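Local coordinates for protein nodulation fucosyltransferase NodZ (Bradyrhizobium sp., PDB 2HHC) that belongs to the nodulation fucosyltransferases of rhizobia and is built as a two-lobed enzyme of the GT-B glycosyltransferase class, at residues Lys218-Thr223 against Tyr272-Cys277; Lys3-Ile8 against Thr32-Val37; Thr13-Cys18 against Ser43-Gln48. One frame throughout, in Å; residues are numbered along the deposited sequence. Where two conformers were deposited one is given.

Contact 1 of 3, residues Lys218-Thr223 against Tyr272-Cys277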
loop_
_atom_site.group_PDB
_atom_site.type_symbol
_atom_site.label_atom_id
_atom_site.label_comp_id
_atom_site.label_asym_id
_atom_site.label_seq_id
_atom_site.Cartn_x
_atom_site.Cartn_y
_atom_site.Cartn_z
ATOM N N LYS A 218 10.285 -13.043 -18.702
ATOM C CA LYS A 218 9.703 -13.995 -17.759
ATOM C C LYS A 218 8.473 -13.339 -17.137
ATOM O O LYS A 218 8.320 -12.136 -17.250
ATOM C CB LYS A 218 10.730 -14.407 -16.705
ATOM C CG LYS A 218 12.035 -15.042 -17.221
ATOM C CD LYS A 218 13.027 -15.239 -16.108
ATOM N N VAL A 219 7.612 -14.159 -16.512
ATOM C CA VAL A 219 6.344 -13.720 -15.935
ATOM C C VAL A 219 6.421 -13.954 -14.405
ATOM O O VAL A 219 6.565 -15.106 -13.973
ATOM C CB VAL A 219 5.146 -14.454 -16.549
ATOM C CG1 VAL A 219 3.909 -14.058 -15.864
ATOM C CG2 VAL A 219 5.032 -14.183 -18.027
ATOM N N PHE A 220 6.289 -12.860 -13.644
ATOM C CA PHE A 220 6.304 -12.881 -12.184
ATOM C C PHE A 220 4.867 -12.801 -11.690
ATOM O O PHE A 220 4.194 -11.783 -11.862
ATOM C CB PHE A 220 7.140 -11.716 -11.686
ATOM C CG PHE A 220 7.121 -11.515 -10.193
ATOM C CD1 PHE A 220 7.397 -12.556 -9.333
ATOM C CD2 PHE A 220 6.899 -10.244 -9.639
ATOM C CE1 PHE A 220 7.392 -12.345 -7.962
ATOM C CE2 PHE A 220 6.880 -10.075 -8.236
ATOM C CZ PHE A 220 7.168 -11.089 -7.421
ATOM N N LEU A 221 4.417 -13.863 -11.053
ATOM C CA LEU A 221 3.053 -13.938 -10.624
ATOM C C LEU A 221 2.933 -13.728 -9.121
ATOM O O LEU A 221 3.575 -14.423 -8.337
ATOM C CB LEU A 221 2.456 -15.316 -11.002
ATOM C CG LEU A 221 0.962 -15.511 -10.689
ATOM C CD1 LEU A 221 0.010 -14.464 -11.307
ATOM C CD2 LEU A 221 0.541 -16.886 -11.114
ATOM N N CYS A 222 2.027 -12.844 -8.721
ATOM C CA CYS A 222 1.727 -12.519 -7.330
ATOM C C CYS A 222 0.254 -12.804 -7.144
ATOM O O CYS A 222 -0.600 -12.005 -7.561
ATOM C CB CYS A 222 2.048 -11.050 -7.056
ATOM S SG CYS A 222 3.781 -10.711 -7.177
ATOM N N THR A 223 -0.071 -13.906 -6.513
ATOM C CA THR A 223 -1.470 -14.249 -6.243
ATOM C C THR A 223 -1.590 -14.938 -4.896
ATOM O O THR A 223 -0.667 -15.583 -4.446
ATOM C CB THR A 223 -2.034 -15.132 -7.365
ATOM O OG1 THR A 223 -3.435 -15.369 -7.157
ATOM C CG2 THR A 223 -1.310 -16.486 -7.378
ATOM N N TYR A 272 7.144 -4.688 -3.756
ATOM C CA TYR A 272 8.360 -4.034 -4.184
ATOM C C TYR A 272 8.956 -4.664 -5.445
ATOM O O TYR A 272 9.440 -3.949 -6.322
ATOM C CB TYR A 272 9.331 -4.002 -2.993
ATOM C CG TYR A 272 9.093 -2.864 -2.025
ATOM C CD1 TYR A 272 8.022 -2.828 -1.157
ATOM C CD2 TYR A 272 10.000 -1.796 -1.927
ATOM C CE1 TYR A 272 7.812 -1.810 -0.301
ATOM C CE2 TYR A 272 9.794 -0.796 -1.050
ATOM C CZ TYR A 272 8.723 -0.767 -0.218
ATOM O OH TYR A 272 8.508 0.263 0.691
ATOM N N LEU A 273 8.901 -5.987 -5.593
ATOM C CA LEU A 273 9.391 -6.609 -6.804
ATOM C C LEU A 273 8.503 -6.272 -8.009
ATOM O O LEU A 273 8.991 -6.092 -9.096
ATOM C CB LEU A 273 9.532 -8.092 -6.618
ATOM C CG LEU A 273 10.764 -8.584 -5.835
ATOM C CD1 LEU A 273 10.635 -10.023 -5.601
ATOM C CD2 LEU A 273 12.065 -8.227 -6.583
ATOM N N LEU A 274 7.203 -6.168 -7.827
ATOM C CA LEU A 274 6.336 -5.729 -8.909
ATOM C C LEU A 274 6.788 -4.377 -9.459
ATOM O O LEU A 274 6.705 -4.126 -10.695
ATOM C CB LEU A 274 4.872 -5.688 -8.477
ATOM C CG LEU A 274 4.172 -7.024 -8.343
ATOM C CD1 LEU A 274 2.888 -6.931 -7.577
ATOM C CD2 LEU A 274 3.866 -7.642 -9.737
ATOM N N ALA A 275 7.272 -3.494 -8.598
ATOM C CA ALA A 275 7.720 -2.168 -9.039
ATOM C C ALA A 275 9.018 -2.158 -9.849
ATOM O O ALA A 275 9.425 -1.119 -10.361
ATOM C CB ALA A 275 7.839 -1.242 -7.859
ATOM N N ARG A 276 9.647 -3.322 -9.943
ATOM C CA ARG A 276 10.865 -3.554 -10.721
ATOM C C ARG A 276 10.612 -4.162 -12.095
ATOM O O ARG A 276 11.539 -4.438 -12.876
ATOM C CB ARG A 276 11.800 -4.514 -9.957
ATOM C CG ARG A 276 12.252 -4.111 -8.521
ATOM C CD ARG A 276 13.305 -2.996 -8.442
ATOM N NE ARG A 276 14.667 -3.448 -8.760
ATOM C CZ ARG A 276 15.501 -4.080 -7.923
ATOM N NH1 ARG A 276 15.122 -4.468 -6.694
ATOM N NH2 ARG A 276 16.705 -4.403 -8.359
ATOM N N CYS A 277 9.356 -4.457 -12.375
ATOM C CA CYS A 277 8.991 -5.089 -13.650
ATOM C C CYS A 277 8.941 -4.088 -14.802
ATOM O O CYS A 277 8.922 -2.882 -14.606
ATOM C CB CYS A 277 7.645 -5.772 -13.494
ATOM S SG CYS A 277 7.647 -7.160 -12.342
#
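Phe220 reaches from strand 217-223 to Leu273 and Leu274 near the end of helix 258-274, a worked example of how a sheet and a helix pack in an alpha/beta fold. With CG held anti to the backbone N (chi1 173°), the ring extends toward the helix, and its CD2-CE2-CZ side does the touching. Phe220 CE2 lies 3.7 Å from Leu273 CB, while Phe220 CZ comes within 4.1 Å of Leu273 CD1. The backbone of the helix is met as well: Leu274 N sits at the edge of the ring, 3.9 Å from Phe220 CE2.

Leu274 takes a longer route. Its CA-CB bond is not aimed at the strand, but the rest of the chain, with CG anti to the carbonyl carbon (chi1 -75°), swings the branch back. Leu274 CD2 then meets Phe220 CD2 at 4.0 Å, and the same fork receives Cys222 SG, which is 3.9 Å from Leu274 CG. A type I turn from Leu274 to Cys277 brings a second thiol to the ring. Cys277 SG stands 4.2 Å from Phe220 CD2 and approaches the ring obliquely, 74° off its normal, as a sulfur-aromatic contact.

Phe166 of helix 152-166 meets Phe220 edge-to-face, and Phe240 of the adjoining strand meets it at a shallower angle. No hydrogen bond crosses between the two segments. Cohesion here comes from dispersion and shape, with two soft sulfurs and branched methyls fitted round one ring, consistent with a match set by shape and side-chain torsions rather than by directional bonds.

Contact 2 of 3, residues Lys3-Ile8 against Thr32-Val37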
loop_
_atom_site.group_PDB
_atom_site.type_symbol
_atom_site.label_atom_id
_atom_site.label_comp_id
_atom_site.label_asym_id
_atom_site.label_seq_id
_atom_site.Cartn_x
_atom_site.Cartn_y
_atom_site.Cartn_z
ATOM N N LYS A 3 2.634 24.914 21.394
ATOM C CA LYS A 3 2.613 23.516 21.779
ATOM C C LYS A 3 2.611 22.659 20.512
ATOM O O LYS A 3 2.187 23.088 19.406
ATOM C CB LYS A 3 1.395 23.203 22.614
ATOM C CG LYS A 3 1.314 23.983 23.910
ATOM C CD LYS A 3 0.044 23.645 24.618
ATOM C CE LYS A 3 -0.160 24.467 25.860
ATOM N NZ LYS A 3 -1.273 23.966 26.766
ATOM N N GLU A 4 3.122 21.446 20.643
ATOM C CA GLU A 4 3.246 20.570 19.488
ATOM C C GLU A 4 1.871 20.127 19.073
ATOM O O GLU A 4 1.023 19.840 19.923
ATOM C CB GLU A 4 4.106 19.356 19.863
ATOM C CG GLU A 4 4.578 18.552 18.686
ATOM C CD GLU A 4 5.650 17.521 19.029
ATOM O OE1 GLU A 4 6.085 17.425 20.195
ATOM O OE2 GLU A 4 6.086 16.772 18.083
ATOM N N ARG A 5 1.642 19.986 17.756
ATOM C CA ARG A 5 0.403 19.543 17.160
ATOM C C ARG A 5 0.678 18.366 16.207
ATOM O O ARG A 5 1.828 18.175 15.769
ATOM C CB ARG A 5 -0.231 20.706 16.426
ATOM C CG ARG A 5 -0.781 21.745 17.431
ATOM C CD ARG A 5 -1.123 23.118 16.850
ATOM N NE ARG A 5 -1.252 23.104 15.416
ATOM C CZ ARG A 5 -2.361 23.328 14.700
ATOM N NH1 ARG A 5 -3.571 23.647 15.235
ATOM N NH2 ARG A 5 -2.213 23.268 13.394
ATOM N N PHE A 6 -0.340 17.585 15.934
ATOM C CA PHE A 6 -0.147 16.253 15.372
ATOM C C PHE A 6 -1.144 15.882 14.277
ATOM O O PHE A 6 -2.299 16.376 14.245
ATOM C CB PHE A 6 -0.248 15.176 16.495
ATOM C CG PHE A 6 0.746 15.374 17.596
ATOM C CD1 PHE A 6 0.486 16.250 18.641
ATOM C CD2 PHE A 6 1.934 14.671 17.610
ATOM C CE1 PHE A 6 1.372 16.418 19.669
ATOM C CE2 PHE A 6 2.832 14.833 18.650
ATOM C CZ PHE A 6 2.543 15.697 19.699
ATOM N N VAL A 7 -0.709 14.965 13.428
ATOM C CA VAL A 7 -1.584 14.180 12.532
ATOM C C VAL A 7 -1.272 12.724 12.789
ATOM O O VAL A 7 -0.098 12.352 12.693
ATOM C CB VAL A 7 -1.364 14.497 11.014
ATOM C CG1 VAL A 7 -2.279 13.647 10.168
ATOM C CG2 VAL A 7 -1.559 15.929 10.704
ATOM N N ILE A 8 -2.267 11.923 13.149
ATOM C CA ILE A 8 -2.061 10.505 13.390
ATOM C C ILE A 8 -2.572 9.747 12.194
ATOM O O ILE A 8 -3.749 9.859 11.802
ATOM C CB ILE A 8 -2.772 10.050 14.661
ATOM C CG1 ILE A 8 -2.346 10.920 15.882
ATOM C CG2 ILE A 8 -2.486 8.601 14.889
ATOM C CD1 ILE A 8 -3.046 10.544 17.161
ATOM N N THR A 32 0.663 21.974 7.385
ATOM C CA THR A 32 0.195 22.666 8.577
ATOM C C THR A 32 1.156 22.710 9.774
ATOM O O THR A 32 0.770 23.182 10.850
ATOM C CB THR A 32 -1.175 22.175 9.057
ATOM O OG1 THR A 32 -1.086 20.802 9.426
ATOM C CG2 THR A 32 -2.264 22.343 7.984
ATOM N N GLY A 33 2.379 22.209 9.607
ATOM C CA GLY A 33 3.389 22.284 10.652
ATOM C C GLY A 33 3.083 21.378 11.814
ATOM O O GLY A 33 3.264 21.766 12.971
ATOM N N ARG A 34 2.662 20.162 11.506
ATOM C CA ARG A 34 2.350 19.170 12.539
ATOM C C ARG A 34 3.334 18.018 12.503
ATOM O O ARG A 34 3.908 17.682 11.452
ATOM C CB ARG A 34 0.922 18.645 12.351
ATOM C CG ARG A 34 -0.172 19.693 12.509
ATOM C CD ARG A 34 -1.509 19.136 12.033
ATOM N NE ARG A 34 -2.556 20.154 12.087
ATOM C CZ ARG A 34 -3.401 20.337 13.100
ATOM N NH1 ARG A 34 -3.330 19.610 14.210
ATOM N NH2 ARG A 34 -4.327 21.275 13.012
ATOM N N THR A 35 3.409 17.314 13.630
ATOM C CA THR A 35 4.180 16.099 13.734
ATOM C C THR A 35 3.314 14.953 13.233
ATOM O O THR A 35 2.155 14.838 13.586
ATOM C CB THR A 35 4.621 15.887 15.182
ATOM O OG1 THR A 35 5.568 16.892 15.497
ATOM C CG2 THR A 35 5.248 14.490 15.452
ATOM N N LEU A 36 3.903 14.047 12.438
ATOM C CA LEU A 36 3.230 12.850 11.931
ATOM C C LEU A 36 3.483 11.634 12.785
ATOM O O LEU A 36 4.614 11.327 13.141
ATOM C CB LEU A 36 3.702 12.539 10.521
ATOM C CG LEU A 36 3.120 11.333 9.827
ATOM C CD1 LEU A 36 1.616 11.538 9.506
ATOM C CD2 LEU A 36 3.869 11.110 8.533
ATOM N N VAL A 37 2.402 11.009 13.210
ATOM C CA VAL A 37 2.462 9.808 14.011
ATOM C C VAL A 37 1.953 8.649 13.133
ATOM O O VAL A 37 0.850 8.692 12.553
ATOM C CB VAL A 37 1.512 9.928 15.215
ATOM C CG1 VAL A 37 1.557 8.674 16.048
ATOM C CG2 VAL A 37 1.819 11.153 16.060
HETATM O O HOH W 1 3.568 21.173 15.741
HETATM O O HOH W 2 0.609 23.453 13.812
#
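Thr35 OG1 donates to Glu4 OE2 across 2.6 Å, the shortest direct hydrogen bond between the two segments, which belong to a classic beta-alpha-beta unit of strand 6-10, helix 15-32 and strand 35-39. The carboxylate uses its anti lone pair, on the side away from OE1. Glu4 gets there by an extended chain with CG anti to the backbone N (chi1 -166°), which carries the carboxylate out to the Thr35 hydroxyl.

The two strands run parallel, and their bonds zigzag accordingly. Thr35 N gives to Arg5 O at 2.8 Å, Val7 N gives to Thr35 O at 2.9 Å, and Val37 N returns to Val7 O, also at 2.9 Å. Phe6, Ile8, Thr35 and Val37 occupy one face of the sheet, where Phe6 CD2 rests 3.8 Å from Val37 CG2 and the Phe6 side chain runs beside Thr35. Val7 and Leu36 turn to the other face, against Ala25 of the connecting helix.

Arg5 and Arg34 approach each other next to this pairing. Arg34 keeps its chain extended as far as NE, and its CD packs 3.5 Å from Val7 CG2. Arg5 has two conformers, and the exact overlap of the two guanidinium groups is doubtful. Asp120 serves both charges: OD2 forms a salt bridge with Arg5 NH2, in one conformer, and OD1 another with Arg34 NH2, so one carboxylate probably balances much of the paired positive charge. Ala123 O takes a further bond from Arg34 NH2.

Helix 15-32 ends in a Schellman motif at Gly33, whose carbonyl is linked to Arg5 N by a water: the water donates to Gly33 O at 2.8 Å and accepts from Arg5 N at 3.0 Å.

Contact 3 of 3, residues Thr13-Cys18 against Ser43-Gln48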
loop_
_atom_site.group_PDB
_atom_site.type_symbol
_atom_site.label_atom_id
_atom_site.label_comp_id
_atom_site.label_asym_id
_atom_site.label_seq_id
_atom_site.Cartn_x
_atom_site.Cartn_y
_atom_site.Cartn_z
ATOM N N THR A 13 -4.869 -2.253 7.235
ATOM C CA THR A 13 -5.236 -3.098 6.129
ATOM C C THR A 13 -3.999 -3.469 5.310
ATOM O O THR A 13 -2.880 -3.519 5.843
ATOM C CB THR A 13 -6.262 -2.357 5.284
ATOM O OG1 THR A 13 -5.740 -1.072 4.909
ATOM C CG2 THR A 13 -7.570 -2.161 6.012
ATOM N N GLY A 14 -4.129 -3.721 4.025
ATOM C CA GLY A 14 -2.943 -4.073 3.273
ATOM C C GLY A 14 -1.993 -2.931 3.146
ATOM O O GLY A 14 -2.357 -1.751 3.296
ATOM N N PHE A 15 -0.719 -3.215 2.901
ATOM C CA PHE A 15 0.283 -2.179 2.928
ATOM C C PHE A 15 0.080 -1.096 1.840
ATOM O O PHE A 15 0.467 0.048 2.064
ATOM C CB PHE A 15 1.677 -2.755 2.805
ATOM C CG PHE A 15 2.146 -3.499 4.039
ATOM C CD1 PHE A 15 2.322 -2.890 5.262
ATOM C CD2 PHE A 15 2.369 -4.839 3.950
ATOM C CE1 PHE A 15 2.731 -3.637 6.349
ATOM C CE2 PHE A 15 2.787 -5.562 5.043
ATOM C CZ PHE A 15 2.983 -4.958 6.209
ATOM N N GLY A 16 -0.490 -1.451 0.700
ATOM C CA GLY A 16 -0.725 -0.405 -0.322
ATOM C C GLY A 16 -1.603 0.699 0.201
ATOM O O GLY A 16 -1.310 1.880 0.037
ATOM N N ASP A 17 -2.684 0.305 0.825
ATOM C CA ASP A 17 -3.628 1.260 1.442
ATOM C C ASP A 17 -2.947 1.999 2.568
ATOM O O ASP A 17 -3.020 3.212 2.696
ATOM C CB ASP A 17 -4.859 0.446 1.855
ATOM C CG ASP A 17 -5.990 1.253 2.468
ATOM O OD1 ASP A 17 -5.876 2.482 2.742
ATOM O OD2 ASP A 17 -6.998 0.576 2.763
ATOM N N CYS A 18 -2.293 1.269 3.449
ATOM C CA CYS A 18 -1.605 1.921 4.571
ATOM C C CYS A 18 -0.641 3.000 4.089
ATOM O O CYS A 18 -0.597 4.093 4.641
ATOM C CB CYS A 18 -0.839 0.902 5.413
ATOM S SG CYS A 18 -1.831 -0.304 6.326
ATOM N N SER A 43 -2.776 -3.826 13.124
ATOM C CA SER A 43 -2.520 -4.334 11.778
ATOM C C SER A 43 -2.982 -5.777 11.616
ATOM O O SER A 43 -2.838 -6.628 12.496
ATOM C CB SER A 43 -1.015 -4.298 11.505
ATOM O OG SER A 43 -0.671 -4.974 10.307
ATOM N N CYS A 44 -3.515 -6.068 10.428
ATOM C CA CYS A 44 -3.872 -7.436 10.045
ATOM C C CYS A 44 -2.708 -8.412 10.097
ATOM O O CYS A 44 -2.904 -9.625 10.126
ATOM C CB CYS A 44 -4.544 -7.482 8.647
ATOM S SG CYS A 44 -3.553 -6.826 7.329
ATOM N N TYR A 45 -1.486 -7.885 10.098
ATOM C CA TYR A 45 -0.319 -8.756 10.075
ATOM C C TYR A 45 0.294 -8.996 11.450
ATOM O O TYR A 45 1.193 -9.820 11.587
ATOM C CB TYR A 45 0.745 -8.229 9.175
ATOM C CG TYR A 45 0.297 -8.174 7.760
ATOM C CD1 TYR A 45 -0.034 -9.324 7.066
ATOM C CD2 TYR A 45 0.161 -6.965 7.136
ATOM C CE1 TYR A 45 -0.477 -9.263 5.740
ATOM C CE2 TYR A 45 -0.293 -6.890 5.835
ATOM C CZ TYR A 45 -0.570 -8.011 5.147
ATOM O OH TYR A 45 -1.002 -7.895 3.853
ATOM N N VAL A 46 -0.140 -8.278 12.466
ATOM C CA VAL A 46 0.473 -8.407 13.785
ATOM C C VAL A 46 -0.582 -8.929 14.775
ATOM O O VAL A 46 -1.607 -8.270 14.980
ATOM C CB VAL A 46 1.020 -7.041 14.207
ATOM C CG1 VAL A 46 1.569 -7.041 15.644
ATOM C CG2 VAL A 46 2.122 -6.636 13.210
ATOM N N GLU A 47 -0.280 -10.042 15.431
ATOM C CA GLU A 47 -1.211 -10.707 16.338
ATOM C C GLU A 47 -1.501 -9.873 17.593
ATOM O O GLU A 47 -2.625 -9.808 18.067
ATOM C CB GLU A 47 -0.612 -12.091 16.716
ATOM C CG GLU A 47 -1.544 -13.075 17.455
ATOM C CD GLU A 47 -0.815 -14.341 17.972
ATOM O OE1 GLU A 47 0.135 -14.209 18.783
ATOM O OE2 GLU A 47 -1.207 -15.475 17.591
ATOM N N GLN A 48 -0.492 -9.195 18.094
ATOM C CA GLN A 48 -0.603 -8.460 19.355
ATOM C C GLN A 48 -1.292 -7.106 19.081
ATOM O O GLN A 48 -0.739 -6.270 18.382
ATOM C CB GLN A 48 0.800 -8.257 19.934
ATOM C CG GLN A 48 1.569 -9.529 20.285
ATOM C CD GLN A 48 2.217 -10.281 19.095
ATOM O OE1 GLN A 48 2.356 -9.755 17.989
ATOM N NE2 GLN A 48 2.631 -11.539 19.354
HETATM O O HOH W 3 -1.789 -3.472 8.344
HETATM O O HOH W 4 -0.360 -5.913 1.978
#
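The N-terminus of helix 15-32, with Gly14 at the N-cap, meets the loop that follows strand 35-39, and Phe15 and Tyr45 form the join. In the conformer modelled for Tyr45, the rings are nearly parallel, 15° apart, yet slid so far that they barely overlap. The nearest atoms are Phe15 CE2 and Tyr45 CE2, 3.4 Å apart. Phe15 also packs on Leu268 and Met271, and Tyr45 on Ala267, so both side chains also touch helix 258-274, which lies among the elements of the second sheet.

Cys44 holds its SG in the crowded position between backbone N and carbonyl carbon (chi1 59°). That rotamer sets the sulfur over one face of the Tyr45 ring, toward the rim, and 3.7 Å from Thr13 O.

Ser43 OG accepts from Tyr45 N at 3.0 Å, an ST turn that fixes the hydroxyl. A water gives Thr13 O a hydrogen bond of 2.7 Å and is also 2.7 Å from Ser43 OG. The polar links between the segments are thus made through solvent. A second water completes them, accepting from Phe15 N at 2.9 Å and lying 2.8 Å from Tyr45 OH.

In the fold
Contacts 1 and 2 are buried and lie on opposite sides of the chain's centre, each involving a different sheet; contact 3 is a surface contact between loop and helix start. Contact 2 pairs the strands of one beta-alpha-beta unit, whereas contact 3 joins the start of that unit's helix to the loop after its second strand. Helix 258-274 carries one segment of contact 1 and, through other residues, also touches Phe15 and Tyr45 of contact 3, although the two contacts do not touch. Chemistry follows place: thiols and hydrocarbon between strand and helix, backbone bonds with charged residues at the sheet's start, and water-mediated links at the surface.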